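Local coordinates for putative peptide ABC-transport system periplasmic peptide-binding protein (Campylobacter jejuni, PDB 4OEV) that binds nickel outside the cytoplasm as the solute-binding component of an ABC-type importer, and may also serve peptide transport, as its family generally does, at residues 255-260 with 311-316; 105-110 with 118-123. One frame throughout, in Å; residues are numbered along the deposited sequence.

Contact 1 of 2, residues 255-260 with 311-316; sequences DLKVRQ and LVSAGF
Lys257 reaches from the first turn of helix 256-265 to the last turn of helix 304-313, and it covers more of the contact than any other residue, by its methylenes and its ammonium group. Its CB rests on the methyl CB of Ala314 at 3.8 Å. With CG anti to the carbonyl carbon (chi1 -72°) and the chain extended beyond it, CD passes Ala314 CA and then Ser313 OG, CE comes closer still to that hydroxyl, and NZ ends between two acceptors of one residue. Lys257 NZ donates to Ser313 OG at 3.1 Å and to Ser313 O at 3.2 Å, the latter from well above the carbonyl plane. Alanine suits the close approach of the backbones here: its methyl meets Lys257 CB, and Asp255 OD2 lies 3.8 Å from Ala314 CB. The aspartate has two tasks: OD1 accepts from Lys257 N at 2.8 Å, while OD2 accepts a short hydrogen bond from a water that also donates to Ala314 O. On the buried side, one branch of Val258, CG2, touches Leu311 CD2 at 4.0 Å and Phe316 CE1 at 3.9 Å, with Leu331 of strand 329-338 packing against all three residues. Gly315, at positive phi, gives the chain its turn out of the helix. The arrangement sets an Asp N-cap at one helix start beside a Schellman motif at another helix end.

Contact 2 of 2, residues 105-110 with 118-123; sequences EDIKSV and VKITLF
A beta hairpin formed by strands 107-114 and 117-122 carries a classic beta bulge, in which Lys108 and Ser109 both face Thr121. The carbonyl oxygen Thr121 O accepts two backbone hydrogen bonds, from Lys108 N at 2.7 Å and from Ser109 N at 3.1 Å; the second bond is the straighter, 163° at the hydrogen against 140°. Thr121 N returns a bond to Ser109 O, and past the bulge Phe123 N donates to Asp106 O at 3.0 Å. The extra residue brings Lys108 over Phe123: its CB lies above the centre of one ring face, 3.7 Å from the ring centroid, in a CH-pi contact. Because Lys108 CG stands anti to the backbone N (chi1 179°) and the chain runs on extended, CG and CD run outward past the CE1 side of the ring. A lysine suits this exposed spot, as its methylenes lie against the aromatic ring. On the buried side Ile107 CG1 meets Leu122 CD2 at 3.6 Å and Ile107 CG2 meets Ile120 CG2 at 3.9 Å. Branched residues fit here, where Ile88 of helix 81-92 packs on Ile107, Val110 and Ile120. Ser109 and Thr121 occupy the other face, and a water bonded to Ser109 OG at 2.8 Å also bonds Thr121 OG1; Lys119 O is a further acceptor within its reach, though this water has more acceptors nearby than protons to give. The chemistry thus divides the regular pairs, with Val110 and Ile120 turned toward helix 81-92 and the hydroxyls of Ser109 and Thr121, bridged by water, on the other face.

In the fold
Contact 2 comes first along the chain, and contact 1 opens only after it has closed. Their centres lie 47 Å apart, with nearest atoms about 24 Å apart, and they share no helix or sheet. Contact 2 belongs to the antiparallel sheet of strands 51-56, 62-67, 117-122 and 107-114, in which 107-114 is an outermost strand; contact 1 joins helices 256-265 and 304-313 beside strand 329-338 of a separate mixed sheet. Both fall within the family 5 solute-binding range, yet lie away from the nickel and oxalate site formed by His26, His480 and His481 among others. They are structural joins, a helix-helix contact and a hairpin, in two distant parts of the binding protein, apart from metal coordination.

Contact 1 of 2, residues 255-260 with 311-316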
# COMPACT_ATOMS: atom_id res chain seq x y z
N ASP A 255 -25.88 -3.05 8.18
CA ASP A 255 -26.89 -2.00 8.30
C ASP A 255 -26.28 -0.61 8.23
O ASP A 255 -25.44 -0.21 9.05
CB ASP A 255 -27.66 -2.15 9.65
CG ASP A 255 -28.88 -1.24 9.75
OD1 ASP A 255 -28.85 -0.08 9.23
OD2 ASP A 255 -29.88 -1.66 10.38
N LEU A 256 -26.78 0.17 7.29
CA LEU A 256 -26.26 1.53 7.06
C LEU A 256 -26.30 2.38 8.34
O LEU A 256 -25.31 3.05 8.71
CB LEU A 256 -27.07 2.21 5.97
CG LEU A 256 -26.74 3.69 5.80
CD1 LEU A 256 -25.27 3.84 5.34
CD2 LEU A 256 -27.68 4.29 4.78
N LYS A 257 -27.42 2.36 9.04
CA LYS A 257 -27.54 3.16 10.27
C LYS A 257 -26.54 2.72 11.32
O LYS A 257 -26.05 3.54 12.09
CB LYS A 257 -28.96 3.06 10.84
CG LYS A 257 -30.02 3.82 10.01
CD LYS A 257 -31.47 3.47 10.50
CE LYS A 257 -32.56 4.14 9.64
NZ LYS A 257 -33.96 3.68 9.97
N VAL A 258 -26.27 1.43 11.39
CA VAL A 258 -25.29 0.92 12.38
C VAL A 258 -23.87 1.42 12.04
O VAL A 258 -23.15 1.92 12.90
CB VAL A 258 -25.31 -0.62 12.39
CG1 VAL A 258 -24.07 -1.20 13.15
CG2 VAL A 258 -26.66 -1.12 12.96
N ARG A 259 -23.49 1.35 10.77
CA ARG A 259 -22.18 1.79 10.37
C ARG A 259 -22.04 3.31 10.56
O ARG A 259 -20.99 3.79 11.00
CB ARG A 259 -21.90 1.40 8.91
CG ARG A 259 -21.53 -0.04 8.75
CD ARG A 259 -21.30 -0.36 7.31
NE ARG A 259 -22.55 -0.57 6.55
CZ ARG A 259 -22.93 0.16 5.51
NH1 ARG A 259 -24.07 -0.17 4.91
NH2 ARG A 259 -22.21 1.22 5.06
N GLN A 260 -23.10 4.06 10.28
CA GLN A 260 -23.02 5.50 10.53
C GLN A 260 -22.92 5.77 12.04
O GLN A 260 -22.18 6.64 12.51
CB GLN A 260 -24.25 6.19 9.96
CG GLN A 260 -24.42 6.03 8.46
CD GLN A 260 -25.74 6.64 7.97
OE1 GLN A 260 -26.79 6.43 8.58
NE2 GLN A 260 -25.68 7.37 6.87
N LEU A 311 -29.06 4.23 16.28
CA LEU A 311 -29.29 2.83 16.64
C LEU A 311 -30.79 2.63 17.08
O LEU A 311 -31.40 1.61 16.76
CB LEU A 311 -28.34 2.37 17.76
CG LEU A 311 -26.86 2.27 17.36
CD1 LEU A 311 -26.05 1.75 18.53
CD2 LEU A 311 -26.66 1.32 16.15
N VAL A 312 -31.37 3.60 17.78
CA VAL A 312 -32.82 3.51 18.09
C VAL A 312 -33.59 3.42 16.76
O VAL A 312 -34.35 2.45 16.54
CB VAL A 312 -33.29 4.70 18.91
CG1 VAL A 312 -34.84 4.76 19.05
CG2 VAL A 312 -32.67 4.62 20.29
N SER A 313 -33.25 4.33 15.84
CA SER A 313 -33.89 4.37 14.54
C SER A 313 -33.74 3.06 13.78
O SER A 313 -34.62 2.72 12.99
CB SER A 313 -33.32 5.51 13.72
OG SER A 313 -33.88 5.54 12.42
N ALA A 314 -32.66 2.32 14.00
CA ALA A 314 -32.45 1.06 13.30
C ALA A 314 -33.17 -0.07 13.99
O ALA A 314 -33.09 -1.22 13.56
CB ALA A 314 -30.92 0.74 13.15
N GLY A 315 -33.87 0.26 15.06
CA GLY A 315 -34.74 -0.68 15.74
C GLY A 315 -34.16 -1.30 17.00
O GLY A 315 -34.79 -2.16 17.59
N PHE A 316 -32.97 -0.83 17.41
CA PHE A 316 -32.32 -1.33 18.63
C PHE A 316 -32.83 -0.60 19.87
O PHE A 316 -33.31 0.54 19.81
CB PHE A 316 -30.78 -1.21 18.53
CG PHE A 316 -30.16 -2.13 17.51
CD1 PHE A 316 -29.98 -1.72 16.17
CD2 PHE A 316 -29.75 -3.40 17.88
CE1 PHE A 316 -29.43 -2.56 15.25
CE2 PHE A 316 -29.16 -4.26 16.93
CZ PHE A 316 -29.02 -3.83 15.61
O HOH W 1 -32.31 -1.20 10.52

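Contact 2 of 2, residues 105-110 with 118-123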
# COMPACT_ATOMS: atom_id res chain seq x y z
N GLU A 105 -5.10 -4.26 -17.75
CA GLU A 105 -6.20 -4.89 -18.50
C GLU A 105 -6.66 -4.04 -19.67
O GLU A 105 -7.28 -4.52 -20.62
CB GLU A 105 -7.42 -5.16 -17.60
CG GLU A 105 -7.99 -3.87 -16.97
CD GLU A 105 -9.18 -4.13 -16.05
OE1 GLU A 105 -9.75 -5.24 -16.20
OE2 GLU A 105 -9.49 -3.29 -15.15
N ASP A 106 -6.37 -2.75 -19.58
CA ASP A 106 -6.85 -1.81 -20.55
C ASP A 106 -5.93 -1.66 -21.79
O ASP A 106 -6.19 -0.83 -22.67
CB ASP A 106 -7.01 -0.48 -19.87
CG ASP A 106 -7.60 0.56 -20.78
OD1 ASP A 106 -8.56 0.23 -21.50
OD2 ASP A 106 -7.00 1.65 -20.84
N ILE A 107 -4.90 -2.48 -21.86
CA ILE A 107 -3.99 -2.46 -23.01
C ILE A 107 -4.53 -3.32 -24.12
O ILE A 107 -4.78 -4.52 -23.92
CB ILE A 107 -2.62 -2.97 -22.60
CG1 ILE A 107 -2.04 -1.99 -21.61
CG2 ILE A 107 -1.69 -3.12 -23.87
CD1 ILE A 107 -0.99 -2.56 -20.83
N LYS A 108 -4.75 -2.72 -25.29
CA LYS A 108 -5.26 -3.46 -26.41
C LYS A 108 -4.16 -4.16 -27.20
O LYS A 108 -4.29 -5.34 -27.53
CB LYS A 108 -6.04 -2.54 -27.33
CG LYS A 108 -6.61 -3.26 -28.57
CD LYS A 108 -7.46 -2.32 -29.32
CE LYS A 108 -8.05 -3.00 -30.54
NZ LYS A 108 -9.05 -2.12 -31.19
N SER A 109 -3.07 -3.44 -27.48
CA SER A 109 -1.95 -3.97 -28.25
C SER A 109 -0.64 -3.29 -27.86
O SER A 109 -0.63 -2.10 -27.50
CB SER A 109 -2.17 -3.77 -29.75
OG SER A 109 -2.25 -2.38 -30.02
N VAL A 110 0.44 -4.07 -27.95
CA VAL A 110 1.82 -3.58 -27.77
C VAL A 110 2.62 -3.87 -29.04
O VAL A 110 2.84 -5.04 -29.37
CB VAL A 110 2.53 -4.24 -26.60
CG1 VAL A 110 3.93 -3.67 -26.44
CG2 VAL A 110 1.69 -4.10 -25.28
N VAL A 118 8.36 1.15 -28.50
CA VAL A 118 7.12 0.35 -28.46
C VAL A 118 5.96 1.32 -28.59
O VAL A 118 6.04 2.49 -28.22
CB VAL A 118 6.98 -0.54 -27.20
CG1 VAL A 118 8.14 -1.54 -27.13
CG2 VAL A 118 6.85 0.30 -25.90
N LYS A 119 4.91 0.83 -29.23
CA LYS A 119 3.72 1.61 -29.44
C LYS A 119 2.61 0.84 -28.73
O LYS A 119 2.20 -0.22 -29.20
CB LYS A 119 3.42 1.76 -30.93
CG LYS A 119 2.27 2.67 -31.30
CD LYS A 119 2.04 2.59 -32.82
CE LYS A 119 1.38 3.83 -33.36
NZ LYS A 119 0.07 4.03 -32.65
N ILE A 120 2.13 1.40 -27.62
CA ILE A 120 1.11 0.75 -26.81
C ILE A 120 -0.20 1.41 -27.13
O ILE A 120 -0.32 2.63 -27.08
CB ILE A 120 1.42 0.88 -25.29
CG1 ILE A 120 2.81 0.35 -24.99
CG2 ILE A 120 0.34 0.16 -24.44
CD1 ILE A 120 3.38 0.85 -23.66
N THR A 121 -1.19 0.61 -27.49
CA THR A 121 -2.51 1.14 -27.75
C THR A 121 -3.52 0.60 -26.72
O THR A 121 -3.54 -0.59 -26.36
CB THR A 121 -3.01 0.82 -29.20
OG1 THR A 121 -2.16 1.49 -30.14
CG2 THR A 121 -4.43 1.29 -29.39
N LEU A 122 -4.35 1.50 -26.25
CA LEU A 122 -5.29 1.18 -25.17
C LEU A 122 -6.72 1.14 -25.69
O LEU A 122 -7.04 1.80 -26.66
CB LEU A 122 -5.20 2.20 -24.06
CG LEU A 122 -3.89 2.49 -23.32
CD1 LEU A 122 -4.21 3.57 -22.29
CD2 LEU A 122 -3.40 1.21 -22.69
N PHE A 123 -7.60 0.41 -25.00
CA PHE A 123 -9.02 0.41 -25.38
C PHE A 123 -9.68 1.76 -25.06
O PHE A 123 -10.51 2.28 -25.83
CB PHE A 123 -9.78 -0.69 -24.64
CG PHE A 123 -9.39 -2.08 -25.03
CD1 PHE A 123 -9.79 -2.62 -26.24
CD2 PHE A 123 -8.66 -2.87 -24.16
CE1 PHE A 123 -9.45 -3.90 -26.58
CE2 PHE A 123 -8.31 -4.16 -24.50
CZ PHE A 123 -8.71 -4.67 -25.71
O HOH W 2 -0.40 -0.37 -30.36